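Long-range contacts in N-hydroxyarylamine O-acetyltransferase (Bacillus cereus, PDB 4DMO), which probably transfers acetyl groups to N-hydroxyarylamines and arylamines, as an arylamine N-acetyltransferase with a non-canonical Cys-His-Glu catalytic triad: residues E73-M78 against S108-T113; A33-V38 against V220-D225; H118-L123 against P138-V143; A228-D233 against E246-M251. All coordinates share one frame; numbering follows the deposited sequence.

Contact 1: E73-M78 against S108-T113; sequences ELNPTM and SGHIAT
H110 meets N75 obliquely: the amide nitrogen ND2 of N75 stands 4.1 Å from NE2 of the imidazole, and both side chains turn to the carboxylate of E125. H110 NE2 bonds to OE1 of E125, while N75 ND2 bonds to its OE2, consistent with N75 being a second-shell residue that positions the carboxylate. H110 also touches C71 at the start of helix 71-84; C71, H110 and E125 are consistent with the Cys-His-Glu triad of this enzyme. A classic beta bulge at G109 and H110, opposite G94, lies at the same point of the strand. I111 supplies the direct link between the segments, its carbonyl O taking a hydrogen bond from N75 ND2 at 2.9 Å with an N-H...O angle of 152°. The donor sits 15° from the carbonyl plane of I111. With CG of N75 beside the backbone N (chi1 -76°), the amide reaches out from the helix across to the strand. On the apolar side, CG2 of I111 packs on CG of P76 at 4.2 Å. A112 follows, CB lying 4.1 Å from N75 ND2. At T113 a water joins the segments: it donates to N75 OD1 at 2.9 Å and accepts from T113 OG1 at 2.7 Å. N75 OD1 is also held by V126 N, which gives the amide a bonding partner at each end.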
loop_
_atom_site.group_PDB
_atom_site.type_symbol
_atom_site.label_atom_id
_atom_site.label_comp_id
_atom_site.label_asym_id
_atom_site.label_seq_id
_atom_site.Cartn_x
_atom_site.Cartn_y
_atom_site.Cartn_z
ATOM N N GLU A 73 1.410 -6.078 -3.776
ATOM C CA GLU A 73 0.876 -7.089 -2.871
ATOM C C GLU A 73 -0.264 -6.516 -2.007
ATOM O O GLU A 73 -1.293 -7.160 -1.830
ATOM C CB GLU A 73 1.992 -7.676 -1.987
ATOM C CG GLU A 73 3.107 -8.370 -2.753
ATOM C CD GLU A 73 4.349 -8.668 -1.890
ATOM O OE1 GLU A 73 4.724 -9.846 -1.736
ATOM O OE2 GLU A 73 4.947 -7.723 -1.349
ATOM N N LEU A 74 -0.097 -5.316 -1.453
ATOM C CA LEU A 74 -1.122 -4.778 -0.524
ATOM C C LEU A 74 -2.379 -4.382 -1.278
ATOM O O LEU A 74 -3.481 -4.664 -0.831
ATOM C CB LEU A 74 -0.613 -3.582 0.293
ATOM C CG LEU A 74 0.632 -3.843 1.163
ATOM C CD1 LEU A 74 1.062 -2.658 2.046
ATOM C CD2 LEU A 74 0.406 -5.044 2.022
ATOM N N ASN A 75 -2.242 -3.741 -2.434
ATOM C CA ASN A 75 -3.435 -3.315 -3.141
ATOM C C ASN A 75 -4.240 -4.463 -3.759
ATOM O O ASN A 75 -5.478 -4.463 -3.680
ATOM C CB ASN A 75 -3.112 -2.207 -4.148
ATOM C CG ASN A 75 -2.910 -0.895 -3.471
ATOM O OD1 ASN A 75 -3.590 -0.588 -2.506
ATOM N ND2 ASN A 75 -1.932 -0.127 -3.930
ATOM N N PRO A 76 -3.557 -5.472 -4.329
ATOM C CA PRO A 76 -4.346 -6.642 -4.745
ATOM C C PRO A 76 -4.971 -7.377 -3.561
ATOM O O PRO A 76 -6.082 -7.879 -3.690
ATOM C CB PRO A 76 -3.324 -7.516 -5.451
ATOM C CG PRO A 76 -2.323 -6.511 -6.002
ATOM C CD PRO A 76 -2.204 -5.493 -4.898
ATOM N N THR A 77 -4.300 -7.410 -2.418
ATOM C CA THR A 77 -4.912 -7.993 -1.227
ATOM C C THR A 77 -6.253 -7.333 -0.927
ATOM O O THR A 77 -7.222 -8.012 -0.634
ATOM C CB THR A 77 -4.010 -7.852 0.031
ATOM O OG1 THR A 77 -2.798 -8.553 -0.178
ATOM C CG2 THR A 77 -4.681 -8.424 1.271
ATOM N N MET A 78 -6.282 -5.999 -0.957
ATOM C CA MET A 78 -7.483 -5.242 -0.624
ATOM C C MET A 78 -8.511 -5.450 -1.741
ATOM O O MET A 78 -9.677 -5.739 -1.506
ATOM C CB MET A 78 -7.141 -3.763 -0.434
ATOM C CG MET A 78 -8.350 -2.826 -0.327
ATOM S SD MET A 78 -9.423 -3.129 1.101
ATOM C CE MET A 78 -8.461 -2.398 2.404
ATOM N N SER A 108 5.750 1.481 -14.598
ATOM C CA SER A 108 4.727 0.484 -14.321
ATOM C C SER A 108 5.037 -0.317 -13.090
ATOM O O SER A 108 4.701 -1.498 -12.984
ATOM C CB SER A 108 4.534 -0.410 -15.533
ATOM O OG SER A 108 4.172 0.377 -16.652
ATOM N N GLY A 109 5.669 0.357 -12.139
ATOM C CA GLY A 109 6.003 -0.230 -10.859
ATOM C C GLY A 109 4.857 -0.203 -9.855
ATOM O O GLY A 109 4.927 -0.858 -8.819
ATOM N N HIS A 110 3.796 0.540 -10.146
ATOM C CA HIS A 110 2.724 0.668 -9.178
ATOM C C HIS A 110 1.457 -0.057 -9.594
ATOM O O HIS A 110 1.082 -0.116 -10.773
ATOM C CB HIS A 110 2.389 2.148 -8.903
ATOM C CG HIS A 110 1.523 2.368 -7.691
ATOM N ND1 HIS A 110 2.030 2.363 -6.406
ATOM C CD2 HIS A 110 0.192 2.619 -7.562
ATOM C CE1 HIS A 110 1.055 2.604 -5.542
ATOM N NE2 HIS A 110 -0.067 2.780 -6.222
ATOM N N ILE A 111 0.777 -0.587 -8.597
ATOM C CA ILE A 111 -0.533 -1.172 -8.792
ATOM C C ILE A 111 -1.437 -0.605 -7.744
ATOM O O ILE A 111 -1.006 -0.391 -6.626
ATOM C CB ILE A 111 -0.515 -2.671 -8.615
ATOM C CG1 ILE A 111 0.361 -3.312 -9.677
ATOM C CG2 ILE A 111 -1.938 -3.242 -8.622
ATOM C CD1 ILE A 111 -0.197 -3.243 -11.066
ATOM N N ALA A 112 -2.689 -0.370 -8.099
ATOM C CA ALA A 112 -3.686 0.161 -7.167
ATOM C C ALA A 112 -5.054 -0.365 -7.557
ATOM O O ALA A 112 -5.208 -1.094 -8.547
ATOM C CB ALA A 112 -3.684 1.681 -7.172
ATOM N N THR A 113 -6.048 0.024 -6.776
ATOM C CA THR A 113 -7.393 -0.490 -6.905
ATOM C C THR A 113 -8.385 0.638 -7.159
ATOM O O THR A 113 -8.307 1.679 -6.515
ATOM C CB THR A 113 -7.796 -1.183 -5.587
ATOM O OG1 THR A 113 -6.859 -2.214 -5.262
ATOM C CG2 THR A 113 -9.176 -1.786 -5.692
HETATM O O HOH W 1 -6.376 -1.176 -2.830
#

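Contact 2: A33-V38 against V220-D225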
loop_
_atom_site.group_PDB
_atom_site.type_symbol
_atom_site.label_atom_id
_atom_site.label_comp_id
_atom_site.label_asym_id
_atom_site.label_seq_id
_atom_site.Cartn_x
_atom_site.Cartn_y
_atom_site.Cartn_z
ATOM N N ALA A 33 -7.602 0.497 9.654
ATOM C CA ALA A 33 -7.198 -0.723 10.330
ATOM C C ALA A 33 -6.086 -1.437 9.547
ATOM O O ALA A 33 -5.132 -1.926 10.142
ATOM C CB ALA A 33 -8.406 -1.658 10.537
ATOM N N MET A 34 -6.206 -1.511 8.224
ATOM C CA MET A 34 -5.156 -2.138 7.433
ATOM C C MET A 34 -3.840 -1.408 7.627
ATOM O O MET A 34 -2.814 -2.057 7.731
ATOM C CB MET A 34 -5.495 -2.206 5.957
ATOM C CG MET A 34 -4.453 -2.978 5.186
ATOM S SD MET A 34 -5.004 -3.420 3.561
ATOM C CE MET A 34 -3.552 -4.150 2.847
ATOM N N ALA A 35 -3.857 -0.076 7.720
ATOM C CA ALA A 35 -2.605 0.659 7.869
ATOM C C ALA A 35 -2.002 0.409 9.209
ATOM O O ALA A 35 -0.791 0.465 9.340
ATOM C CB ALA A 35 -2.809 2.131 7.698
ATOM N N GLN A 36 -2.846 0.184 10.225
ATOM C CA GLN A 36 -2.342 -0.033 11.583
ATOM C C GLN A 36 -1.723 -1.428 11.753
ATOM O O GLN A 36 -0.862 -1.639 12.614
ATOM C CB GLN A 36 -3.454 0.230 12.627
ATOM C CG GLN A 36 -3.914 1.709 12.704
ATOM C CD GLN A 36 -2.762 2.697 13.025
ATOM O OE1 GLN A 36 -1.996 2.505 13.956
ATOM N NE2 GLN A 36 -2.684 3.769 12.263
ATOM N N THR A 37 -2.119 -2.367 10.895
ATOM C CA THR A 37 -1.750 -3.764 11.101
ATOM C C THR A 37 -0.822 -4.366 10.044
ATOM O O THR A 37 -0.000 -5.191 10.376
ATOM C CB THR A 37 -3.029 -4.698 11.266
ATOM O OG1 THR A 37 -3.906 -4.583 10.127
ATOM C CG2 THR A 37 -3.800 -4.403 12.578
ATOM N N VAL A 38 -0.975 -3.973 8.786
ATOM C CA VAL A 38 -0.178 -4.516 7.711
ATOM C C VAL A 38 0.852 -3.520 7.269
ATOM O O VAL A 38 0.528 -2.463 6.747
ATOM C CB VAL A 38 -1.023 -4.871 6.495
ATOM C CG1 VAL A 38 -0.197 -5.649 5.510
ATOM C CG2 VAL A 38 -2.246 -5.667 6.918
ATOM N N VAL A 220 7.894 0.153 6.615
ATOM C CA VAL A 220 7.193 1.268 7.242
ATOM C C VAL A 220 5.757 0.862 7.609
ATOM O O VAL A 220 5.127 0.056 6.928
ATOM C CB VAL A 220 7.189 2.515 6.323
ATOM C CG1 VAL A 220 6.613 2.187 5.015
ATOM C CG2 VAL A 220 6.373 3.656 6.912
ATOM N N LYS A 221 5.265 1.417 8.713
ATOM C CA LYS A 221 3.900 1.204 9.137
ATOM C C LYS A 221 3.377 2.388 9.917
ATOM O O LYS A 221 4.078 2.932 10.761
ATOM C CB LYS A 221 3.803 -0.013 10.019
ATOM C CG LYS A 221 2.389 -0.456 10.203
ATOM C CD LYS A 221 2.275 -1.742 11.035
ATOM C CE LYS A 221 2.650 -1.553 12.481
ATOM N NZ LYS A 221 1.736 -0.599 13.115
ATOM N N LEU A 222 2.139 2.776 9.645
ATOM C CA LEU A 222 1.491 3.782 10.483
ATOM C C LEU A 222 1.257 3.209 11.858
ATOM O O LEU A 222 1.153 1.993 12.056
ATOM C CB LEU A 222 0.171 4.251 9.873
ATOM C CG LEU A 222 0.427 4.846 8.475
ATOM C CD1 LEU A 222 -0.816 5.476 7.987
ATOM C CD2 LEU A 222 1.584 5.850 8.460
ATOM N N THR A 223 1.168 4.108 12.813
ATOM C CA THR A 223 0.881 3.749 14.174
ATOM C C THR A 223 -0.231 4.649 14.673
ATOM O O THR A 223 -0.711 5.509 13.942
ATOM C CB THR A 223 2.127 3.931 15.052
ATOM O OG1 THR A 223 2.523 5.304 15.020
ATOM C CG2 THR A 223 3.300 3.062 14.547
ATOM N N GLU A 224 -0.640 4.418 15.914
ATOM C CA GLU A 224 -1.644 5.237 16.611
ATOM C C GLU A 224 -1.390 6.734 16.479
ATOM O O GLU A 224 -2.300 7.547 16.290
ATOM C CB GLU A 224 -1.584 4.930 18.117
ATOM C CG GLU A 224 -2.739 4.124 18.708
ATOM C CD GLU A 224 -2.701 4.051 20.257
ATOM O OE1 GLU A 224 -3.490 3.243 20.798
ATOM O OE2 GLU A 224 -1.898 4.780 20.928
ATOM N N ASP A 225 -0.139 7.104 16.678
ATOM C CA ASP A 225 0.187 8.502 16.880
ATOM C C ASP A 225 1.220 8.983 15.887
ATOM O O ASP A 225 1.855 10.013 16.112
ATOM C CB ASP A 225 0.696 8.733 18.310
ATOM C CG ASP A 225 1.696 7.671 18.762
ATOM O OD1 ASP A 225 1.743 7.376 19.975
ATOM O OD2 ASP A 225 2.451 7.131 17.918
HETATM O O HOH W 2 0.793 1.236 7.455
#
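The end of helix 27-37 crosses strand 218-223 at 122° between their N-to-C directions, with local axes 6.6 Å apart and Q36 nearest L222 (CA to CA 5.5 Å). K221 makes a direct polar link: its NZ donates to Q36 O at 2.8 Å and also to its own neighbour, L222 O, at 2.9 Å. The chain starts with CG anti to the backbone N (chi1 -166°) and bends at chi3 and chi4, laying CG 3.4 Å from A35 O and NZ above the carbonyl plane of Q36 but nearer that of L222. V38 is the first residue to leave helical angles, so this positive group sits by the last turn, where it probably offsets the partial negative charge of the helix end. In arylamine N-acetyltransferases such a helix belongs to the N-terminal helical domain and such a strand to the C-terminal lid, so the pair bridges the two. A water donates to A35 O and accepts from L222 N. On the apolar side A35 CB meets CD1 of L222 at 3.9 Å. Q36, bent at chi2, turns its amide beside T223, where NE2 donates a weak bond to T223 O at 3.1 Å; a clash makes this placement doubtful.

Contact 3: H118-L123 against P138-V143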
loop_
_atom_site.group_PDB
_atom_site.type_symbol
_atom_site.label_atom_id
_atom_site.label_comp_id
_atom_site.label_asym_id
_atom_site.label_seq_id
_atom_site.Cartn_x
_atom_site.Cartn_y
_atom_site.Cartn_z
ATOM N N HIS A 118 -22.219 3.686 -6.370
ATOM C CA HIS A 118 -23.254 4.644 -6.778
ATOM C C HIS A 118 -22.816 5.367 -8.049
ATOM O O HIS A 118 -22.900 6.588 -8.127
ATOM C CB HIS A 118 -23.523 5.682 -5.661
ATOM C CG HIS A 118 -24.225 5.128 -4.447
ATOM N ND1 HIS A 118 -24.593 5.918 -3.372
ATOM C CD2 HIS A 118 -24.632 3.869 -4.145
ATOM C CE1 HIS A 118 -25.188 5.165 -2.459
ATOM N NE2 HIS A 118 -25.229 3.920 -2.905
ATOM N N ASN A 119 -22.316 4.625 -9.035
ATOM C CA ASN A 119 -21.965 5.237 -10.314
ATOM C C ASN A 119 -20.746 6.161 -10.267
ATOM O O ASN A 119 -20.459 6.824 -11.257
ATOM C CB ASN A 119 -23.158 6.038 -10.865
ATOM C CG ASN A 119 -23.873 5.324 -12.001
ATOM O OD1 ASN A 119 -23.228 4.698 -12.856
ATOM N ND2 ASN A 119 -25.220 5.394 -12.008
ATOM N N GLU A 120 -20.038 6.222 -9.139
ATOM C CA GLU A 120 -18.876 7.105 -9.052
ATOM C C GLU A 120 -17.614 6.357 -8.663
ATOM O O GLU A 120 -17.645 5.388 -7.894
ATOM C CB GLU A 120 -19.136 8.255 -8.082
ATOM C CG GLU A 120 -19.858 9.454 -8.731
ATOM C CD GLU A 120 -20.358 10.445 -7.707
ATOM O OE1 GLU A 120 -20.144 10.198 -6.495
ATOM O OE2 GLU A 120 -20.955 11.468 -8.115
ATOM N N LEU A 121 -16.495 6.851 -9.182
ATOM C CA LEU A 121 -15.238 6.136 -9.093
ATOM C C LEU A 121 -14.460 6.629 -7.898
ATOM O O LEU A 121 -14.453 7.835 -7.618
ATOM C CB LEU A 121 -14.418 6.324 -10.367
ATOM C CG LEU A 121 -14.513 5.255 -11.458
ATOM C CD1 LEU A 121 -13.215 5.249 -12.282
ATOM C CD2 LEU A 121 -14.779 3.853 -10.912
ATOM N N TYR A 122 -13.840 5.673 -7.193
ATOM C CA TYR A 122 -12.933 5.958 -6.087
ATOM C C TYR A 122 -11.668 5.153 -6.256
ATOM O O TYR A 122 -11.716 3.991 -6.631
ATOM C CB TYR A 122 -13.577 5.621 -4.736
ATOM C CG TYR A 122 -14.844 6.404 -4.466
ATOM C CD1 TYR A 122 -16.031 6.036 -5.051
ATOM C CD2 TYR A 122 -14.832 7.517 -3.635
ATOM C CE1 TYR A 122 -17.174 6.745 -4.842
ATOM C CE2 TYR A 122 -15.978 8.250 -3.416
ATOM C CZ TYR A 122 -17.153 7.849 -4.019
ATOM O OH TYR A 122 -18.311 8.552 -3.803
ATOM N N LEU A 123 -10.541 5.792 -5.982
ATOM C CA LEU A 123 -9.254 5.118 -5.896
ATOM C C LEU A 123 -9.102 4.567 -4.486
ATOM O O LEU A 123 -9.177 5.315 -3.503
ATOM C CB LEU A 123 -8.142 6.106 -6.165
ATOM C CG LEU A 123 -6.682 5.683 -6.092
ATOM C CD1 LEU A 123 -6.294 4.804 -7.281
ATOM C CD2 LEU A 123 -5.847 6.939 -6.047
ATOM N N PRO A 138 -12.102 10.054 -4.066
ATOM C CA PRO A 138 -13.051 10.202 -5.168
ATOM C C PRO A 138 -12.395 10.812 -6.394
ATOM O O PRO A 138 -11.672 11.802 -6.313
ATOM C CB PRO A 138 -14.100 11.148 -4.598
ATOM C CG PRO A 138 -13.333 11.998 -3.606
ATOM C CD PRO A 138 -12.286 11.074 -3.015
ATOM N N PHE A 139 -12.661 10.202 -7.532
ATOM C CA PHE A 139 -12.206 10.727 -8.797
ATOM C C PHE A 139 -12.807 12.117 -9.096
ATOM O O PHE A 139 -12.250 12.864 -9.902
ATOM C CB PHE A 139 -12.561 9.755 -9.922
ATOM C CG PHE A 139 -11.523 8.684 -10.159
ATOM C CD1 PHE A 139 -11.269 7.718 -9.204
ATOM C CD2 PHE A 139 -10.815 8.645 -11.359
ATOM C CE1 PHE A 139 -10.327 6.723 -9.433
ATOM C CE2 PHE A 139 -9.851 7.658 -11.600
ATOM C CZ PHE A 139 -9.620 6.688 -10.636
ATOM N N LEU A 140 -13.929 12.454 -8.453
ATOM C CA LEU A 140 -14.574 13.765 -8.637
ATOM C C LEU A 140 -13.679 14.925 -8.227
ATOM O O LEU A 140 -13.937 16.067 -8.593
ATOM C CB LEU A 140 -15.920 13.852 -7.909
ATOM C CG LEU A 140 -17.099 13.271 -8.697
ATOM C CD1 LEU A 140 -18.410 13.612 -8.024
ATOM C CD2 LEU A 140 -17.116 13.721 -10.156
ATOM N N GLY A 141 -12.668 14.651 -7.418
ATOM C CA GLY A 141 -11.575 15.585 -7.303
ATOM C C GLY A 141 -11.409 16.089 -5.906
ATOM O O GLY A 141 -10.443 16.776 -5.603
ATOM N N GLU A 142 -12.360 15.715 -5.067
ATOM C CA GLU A 142 -12.419 16.141 -3.682
ATOM C C GLU A 142 -11.146 15.782 -2.914
ATOM O O GLU A 142 -10.562 14.708 -3.095
ATOM C CB GLU A 142 -13.641 15.468 -3.034
ATOM C CG GLU A 142 -14.049 15.998 -1.685
ATOM C CD GLU A 142 -15.088 17.089 -1.803
ATOM O OE1 GLU A 142 -15.063 17.803 -2.828
ATOM O OE2 GLU A 142 -15.926 17.224 -0.882
ATOM N N VAL A 143 -10.725 16.680 -2.038
ATOM C CA VAL A 143 -9.553 16.442 -1.215
ATOM C C VAL A 143 -9.855 15.530 -0.031
ATOM O O VAL A 143 -10.803 15.745 0.725
ATOM C CB VAL A 143 -9.000 17.750 -0.688
ATOM C CG1 VAL A 143 -7.852 17.491 0.226
ATOM C CG2 VAL A 143 -8.585 18.659 -1.858
HETATM O O HOH W 3 -15.694 10.241 -7.766
#
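Backbone polar contacts between L121 and F139 set the register. F139 N donates to L121 O at 3.0 Å and is nearly straight, with an N-H...O angle of 171°. The same oxygen accepts a bond from a water that in turn accepts from L140 N, so L121 O is gripped both directly and through solvent. One step along, Y122 and P138 form an antiparallel non-hydrogen-bonded pair, with CA atoms 4.3 Å apart.

Aromatic contacts come next. CD1 of L121 lies over one face of the F139 ring, 4.1 Å from its centroid and 5° off the normal, a CH-pi contact. L123 N lies at the ring edge, near its plane, 3.6 Å from F139 CE1. Strand and ring thus meet on two sides, face and edge, which should limit rotation of the phenyl group. Y163, from strand 163-168, adds an edge-to-face partner.

Apolar and mixed packing completes the set. Y122 CE2 touches P138 CB at 3.6 Å as the side chains slant past each other, and the side chains of E120 and L140 cross at about a right angle, bringing OE2 of E120 within 3.3 Å of L140 CD1. P138 to G141 is a type I beta turn closed by G141 N to P138 O; it follows strand 137-138, an outermost strand of the large antiparallel sheet, whose neighbour is strand 120-124.

Contact 4: A228-D233 against E246-M251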
loop_
_atom_site.group_PDB
_atom_site.type_symbol
_atom_site.label_atom_id
_atom_site.label_comp_id
_atom_site.label_asym_id
_atom_site.label_seq_id
_atom_site.Cartn_x
_atom_site.Cartn_y
_atom_site.Cartn_z
ATOM N N ALA A 228 6.294 4.401 12.001
ATOM C CA ALA A 228 7.571 3.806 12.358
ATOM C C ALA A 228 8.190 3.245 11.073
ATOM O O ALA A 228 7.473 2.694 10.237
ATOM C CB ALA A 228 7.374 2.734 13.370
ATOM N N SER A 229 9.497 3.444 10.908
ATOM C CA SER A 229 10.243 3.036 9.714
ATOM C C SER A 229 11.528 2.340 10.114
ATOM O O SER A 229 12.223 2.769 11.034
ATOM C CB SER A 229 10.592 4.241 8.850
ATOM O OG SER A 229 9.441 4.986 8.550
ATOM N N LEU A 230 11.830 1.241 9.439
ATOM C CA LEU A 230 13.019 0.456 9.753
ATOM C C LEU A 230 13.812 0.160 8.489
ATOM O O LEU A 230 13.244 -0.103 7.421
ATOM C CB LEU A 230 12.645 -0.842 10.474
ATOM C CG LEU A 230 13.778 -1.810 10.853
ATOM C CD1 LEU A 230 14.717 -1.180 11.859
ATOM C CD2 LEU A 230 13.228 -3.123 11.387
ATOM N N THR A 231 15.134 0.292 8.606
ATOM C CA THR A 231 16.054 -0.121 7.553
ATOM C C THR A 231 17.236 -0.893 8.167
ATOM O O THR A 231 17.328 -1.075 9.395
ATOM C CB THR A 231 16.613 1.070 6.739
ATOM O OG1 THR A 231 17.629 1.721 7.512
ATOM C CG2 THR A 231 15.519 2.034 6.353
ATOM N N LYS A 232 18.156 -1.304 7.303
ATOM C CA LYS A 232 19.256 -2.157 7.709
ATOM C C LYS A 232 19.970 -1.454 8.840
ATOM O O LYS A 232 20.586 -2.091 9.702
ATOM C CB LYS A 232 20.226 -2.373 6.529
ATOM C CG LYS A 232 20.912 -3.737 6.444
ATOM C CD LYS A 232 21.353 -4.049 4.978
ATOM C CE LYS A 232 21.156 -5.541 4.595
ATOM N NZ LYS A 232 21.229 -5.783 3.117
ATOM N N ASP A 233 19.892 -0.129 8.842
ATOM C CA ASP A 233 20.730 0.605 9.771
ATOM C C ASP A 233 19.993 1.396 10.847
ATOM O O ASP A 233 20.557 1.611 11.906
ATOM C CB ASP A 233 21.667 1.532 8.987
ATOM C CG ASP A 233 22.949 0.833 8.556
ATOM O OD1 ASP A 233 23.401 -0.091 9.271
ATOM O OD2 ASP A 233 23.495 1.197 7.491
ATOM N N GLU A 246 17.281 6.216 15.472
ATOM C CA GLU A 246 18.308 5.474 16.174
ATOM C C GLU A 246 18.868 4.330 15.349
ATOM O O GLU A 246 18.221 3.799 14.443
ATOM C CB GLU A 246 17.795 4.979 17.522
ATOM C CG GLU A 246 16.780 3.868 17.503
ATOM C CD GLU A 246 16.228 3.586 18.916
ATOM O OE1 GLU A 246 16.910 2.888 19.717
ATOM O OE2 GLU A 246 15.108 4.065 19.223
ATOM N N THR A 247 20.119 4.018 15.641
ATOM C CA THR A 247 20.855 2.984 14.957
ATOM C C THR A 247 20.385 1.618 15.417
ATOM O O THR A 247 20.047 1.403 16.575
ATOM C CB THR A 247 22.337 3.152 15.204
ATOM O OG1 THR A 247 22.784 4.302 14.463
ATOM C CG2 THR A 247 23.098 1.925 14.737
ATOM N N VAL A 248 20.349 0.702 14.470
ATOM C CA VAL A 248 19.854 -0.642 14.701
ATOM C C VAL A 248 20.968 -1.573 14.238
ATOM O O VAL A 248 21.560 -1.348 13.177
ATOM C CB VAL A 248 18.523 -0.888 13.900
ATOM C CG1 VAL A 248 18.144 -2.346 13.866
ATOM C CG2 VAL A 248 17.391 -0.105 14.531
ATOM N N THR A 249 21.296 -2.570 15.058
ATOM C CA THR A 249 22.299 -3.565 14.669
ATOM C C THR A 249 21.598 -4.846 14.257
ATOM O O THR A 249 20.396 -4.980 14.458
ATOM C CB THR A 249 23.297 -3.855 15.797
ATOM O OG1 THR A 249 22.620 -4.423 16.941
ATOM C CG2 THR A 249 24.006 -2.565 16.172
ATOM N N ASP A 250 22.333 -5.768 13.646
ATOM C CA ASP A 250 21.740 -7.022 13.210
ATOM C C ASP A 250 21.073 -7.736 14.364
ATOM O O ASP A 250 20.057 -8.382 14.189
ATOM C CB ASP A 250 22.807 -7.929 12.591
ATOM C CG ASP A 250 23.356 -7.373 11.274
ATOM O OD1 ASP A 250 24.145 -8.085 10.608
ATOM O OD2 ASP A 250 23.010 -6.219 10.910
ATOM N N MET A 251 21.632 -7.582 15.555
ATOM C CA MET A 251 21.127 -8.274 16.742
ATOM C C MET A 251 19.769 -7.754 17.163
ATOM O O MET A 251 18.996 -8.460 17.808
ATOM C CB MET A 251 22.092 -8.107 17.915
ATOM C CG MET A 251 23.551 -8.381 17.568
ATOM S SD MET A 251 24.699 -7.946 18.902
ATOM C CE MET A 251 26.137 -8.924 18.426
#
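Four consecutive antiparallel strands, 218-223 to 242-247, form a meander here, and the contact of D233 with V248 lies where the last strand leaves for helix 250-261. The two segments are separated by one strand, 234-239, so they meet at their ends instead of pairing along their length. V248 N donates to D233 O at 2.7 Å, the N-H...O angle being 156°. The donor stands 41° out of the carbonyl plane, so the bond comes from above the plane and off the lone-pair direction. T247 CA approaches the same oxygen at 3.4 Å in a CA-H...O contact, and its CG2 lies 3.8 Å away. Further back along the strand, CD1 of L230 abuts CG2 of V248 at 3.9 Å, the two side chains crossing at about a right angle. L230 CG is anti to the backbone N (chi1 179°), which carries the methyl toward V248, and helix 250-261 covers the pair: L230 rests on Y253, L257 and F261, V248 on L256. At the exposed edge D233 OD1 and D250 OD2 are 6.4 Å apart, a modest like-charge proximity that solvent should screen. The chemistry is therefore a direct but small link, one backbone bond and one apolar touch, between the strand-to-helix junction and the meander.

In the fold
From the N terminus, the chain first opens contact 2 at 33-38, and its far side returns only at 220-225, closing a loop of some 180 residues. Contacts 1 and 3 nest inside it in series: contact 1 ties helix 71-84 to the sheet strand 103-117, and contact 3 the adjoining strand 120-124 to the turn after 137-138. Contact 4 opens after contact 2 closes, and none cross. Packing of L74 on V38 and of M78 on M34 joins contacts 1 and 2; L123 touches A112 between contacts 1 and 3. Strand neighbours 218-223 and 226-231 link contacts 2 and 4, whereas contacts 3 and 4 lie on opposite sides of the chain's centre, centres about 39 Å apart.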